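Local coordinates for protein endonuclease Bse634IR (Geobacillus stearothermophilus, PDB 3V1Z) that probably acts as a metal-dependent restriction endonuclease of the PD-(D/E)XK superfamily, here crystallised with its cognate DNA, at residues 96-101 with 149-154. The protein carries 1 engineered substitution. Residues are numbered along the deposited sequence; the frame is centred on the assembly and turned at random.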
loop_
_atom_site.group_PDB
_atom_site.type_symbol
_atom_site.label_atom_id
_atom_site.label_comp_id
_atom_site.label_asym_id
_atom_site.label_seq_id
_atom_site.Cartn_x
_atom_site.Cartn_y
_atom_site.Cartn_z
ATOM N N LEU A 96 17.910 -2.059 -29.433
ATOM C CA LEU A 96 18.257 -0.946 -28.552
ATOM C C LEU A 96 19.617 -1.224 -27.923
ATOM O O LEU A 96 19.718 -1.819 -26.847
ATOM C CB LEU A 96 17.182 -0.734 -27.479
ATOM C CG LEU A 96 15.712 -0.569 -27.894
ATOM C CD1 LEU A 96 14.860 -0.435 -26.651
ATOM C CD2 LEU A 96 15.486 0.613 -28.821
ATOM N N ASN A 97 20.658 -0.797 -28.630
ATOM C CA ASN A 97 22.051 -1.040 -28.261
ATOM C C ASN A 97 22.476 -0.431 -26.924
ATOM O O ASN A 97 23.520 -0.793 -26.383
ATOM C CB ASN A 97 22.971 -0.501 -29.364
ATOM C CG ASN A 97 22.684 0.961 -29.700
ATOM O OD1 ASN A 97 21.624 1.290 -30.250
ATOM N ND2 ASN A 97 23.622 1.842 -29.368
ATOM N N ASP A 98 21.674 0.496 -26.410
ATOM C CA ASP A 98 22.046 1.279 -25.239
ATOM C C ASP A 98 20.998 1.276 -24.112
ATOM O O ASP A 98 21.103 2.059 -23.166
ATOM C CB ASP A 98 22.383 2.711 -25.658
ATOM C CG ASP A 98 21.241 3.393 -26.392
ATOM O OD1 ASP A 98 20.293 2.696 -26.821
ATOM O OD2 ASP A 98 21.297 4.631 -26.550
ATOM N N TYR A 99 20.002 0.397 -24.215
ATOM C CA TYR A 99 18.991 0.234 -23.164
ATOM C C TYR A 99 19.006 -1.159 -22.537
ATOM O O TYR A 99 19.292 -2.158 -23.194
ATOM C CB TYR A 99 17.580 0.523 -23.693
ATOM C CG TYR A 99 17.263 1.981 -23.908
ATOM C CD1 TYR A 99 16.560 2.716 -22.952
ATOM C CD2 TYR A 99 17.644 2.624 -25.079
ATOM C CE1 TYR A 99 16.268 4.065 -23.156
ATOM C CE2 TYR A 99 17.349 3.959 -25.295
ATOM C CZ TYR A 99 16.665 4.673 -24.336
ATOM O OH TYR A 99 16.386 5.994 -24.576
ATOM N N LEU A 100 18.700 -1.204 -21.247
ATOM C CA LEU A 100 18.424 -2.461 -20.564
ATOM C C LEU A 100 17.113 -2.311 -19.821
ATOM O O LEU A 100 16.852 -1.265 -19.229
ATOM C CB LEU A 100 19.544 -2.824 -19.588
ATOM C CG LEU A 100 20.884 -3.305 -20.161
ATOM C CD1 LEU A 100 21.905 -3.487 -19.046
ATOM C CD2 LEU A 100 20.720 -4.594 -20.965
ATOM N N ILE A 101 16.284 -3.349 -19.876
ATOM C CA ILE A 101 15.080 -3.414 -19.048
ATOM C C ILE A 101 15.234 -4.593 -18.091
ATOM O O ILE A 101 15.320 -5.745 -18.523
ATOM C CB ILE A 101 13.781 -3.536 -19.877
ATOM C CG1 ILE A 101 13.677 -2.406 -20.904
ATOM C CG2 ILE A 101 12.554 -3.499 -18.964
ATOM C CD1 ILE A 101 13.883 -2.837 -22.324
ATOM N N ILE A 149 14.470 0.729 -16.186
ATOM C CA ILE A 149 14.940 1.022 -17.535
ATOM C C ILE A 149 16.180 1.902 -17.451
ATOM O O ILE A 149 16.145 3.013 -16.920
ATOM C CB ILE A 149 13.824 1.632 -18.431
ATOM C CG1 ILE A 149 12.712 0.608 -18.673
ATOM C CG2 ILE A 149 14.376 2.064 -19.773
ATOM C CD1 ILE A 149 11.599 0.643 -17.653
ATOM N N ILE A 150 17.286 1.368 -17.953
ATOM C CA ILE A 150 18.578 2.023 -17.855
ATOM C C ILE A 150 19.133 2.317 -19.243
ATOM O O ILE A 150 19.228 1.419 -20.084
ATOM C CB ILE A 150 19.565 1.155 -17.028
ATOM C CG1 ILE A 150 19.183 1.219 -15.547
ATOM C CG2 ILE A 150 21.006 1.613 -17.218
ATOM C CD1 ILE A 150 19.162 -0.119 -14.860
ATOM N N ARG A 151 19.480 3.581 -19.476
ATOM C CA ARG A 151 20.142 3.974 -20.712
ATOM C C ARG A 151 21.636 4.241 -20.520
ATOM O O ARG A 151 22.040 5.330 -20.105
ATOM C CB ARG A 151 19.467 5.182 -21.366
ATOM C CG ARG A 151 20.036 5.443 -22.740
ATOM C CD ARG A 151 19.554 6.723 -23.365
ATOM N NE ARG A 151 19.986 6.766 -24.759
ATOM C CZ ARG A 151 19.393 7.473 -25.715
ATOM N NH1 ARG A 151 18.325 8.216 -25.437
ATOM N NH2 ARG A 151 19.872 7.427 -26.955
ATOM N N GLN A 152 22.442 3.234 -20.838
ATOM C CA GLN A 152 23.898 3.342 -20.811
ATOM C C GLN A 152 24.499 2.322 -21.787
ATOM O O GLN A 152 24.386 1.111 -21.580
ATOM C CB GLN A 152 24.432 3.137 -19.384
ATOM C CG GLN A 152 25.879 3.565 -19.179
ATOM C CD GLN A 152 26.305 3.518 -17.720
ATOM O OE1 GLN A 152 25.718 4.176 -16.867
ATOM N NE2 GLN A 152 27.338 2.745 -17.434
ATOM N N LYS A 153 25.129 2.822 -22.850
ATOM C CA LYS A 153 25.604 1.978 -23.951
ATOM C C LYS A 153 26.625 0.906 -23.552
ATOM O O LYS A 153 26.577 -0.218 -24.062
ATOM C CB LYS A 153 26.158 2.839 -25.092
ATOM C CG LYS A 153 26.299 2.087 -26.419
ATOM C CD LYS A 153 26.650 3.023 -27.565
ATOM C CE LYS A 153 26.682 2.281 -28.894
ATOM N NZ LYS A 153 26.893 3.209 -30.048
ATOM N N ASP A 154 27.538 1.250 -22.645
ATOM C CA ASP A 154 28.642 0.350 -22.291
ATOM C C ASP A 154 28.258 -0.818 -21.370
ATOM O O ASP A 154 29.099 -1.648 -21.020
ATOM C CB ASP A 154 29.830 1.144 -21.720
ATOM C CG ASP A 154 29.546 1.744 -20.347
ATOM O OD1 ASP A 154 30.408 2.501 -19.856
ATOM O OD2 ASP A 154 28.486 1.464 -19.752
HETATM O O HOH W 1 24.338 4.697 -29.320
#
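L100 and I150 form the hydrogen-bonded pair where the strand segments 99-101 and 149-151 run antiparallel, their axes approaching to 4.8 Å with their N-to-C directions 165° apart. L100 N donates to I150 O at 2.9 Å and I150 N returns a nearly straight bond to L100 O, while Y99–R151 and I101–I149 are the flanking non-hydrogen-bonded pairs. Beyond R151 the pairing fades into a weak bond from Q152 N to D98 O, which belongs to the type I turn L96–Y99.

On the face carrying Y99, I101, I149 and R151, the extended arginine crosses the tyrosine ring. With R151 CG anti to the backbone N (chi1 -171°), its methylene lies over one ring face in a CH-pi contact, CG 4.0 Å from the Y99 centroid. At the ring edge, I149 CG2 packs against Y99 CD1, and I149 CG1 lies alongside I101 CG1. The guanidinium, turned 36° from the ring, reaches D98: R151 NE forms a salt bridge to D98 OD2 at 3.1 Å, arriving from above the carboxylate plane, with a weaker bond from NH2 to the same oxygen. Losing the ring to an alanine here is likely to deprive the R151 methylenes and I149 CG2 of the surface they pack on, and to leave the arginine freer to turn from D98. Farther out, a water accepts from both N97 ND2 and K153 NZ.

Strand 99-103 is one of the two outermost strands of the mixed sheet within this chain, and 147-151 joins it to 191-198, the strand bearing L197, a calcium-site residue in this protein, though no calcium is bound to this chain here. I291 of helix 280-291 touches Y99, S87 of helix 68-93 meets I101, and I182 packs on L100 and I150 on the other face.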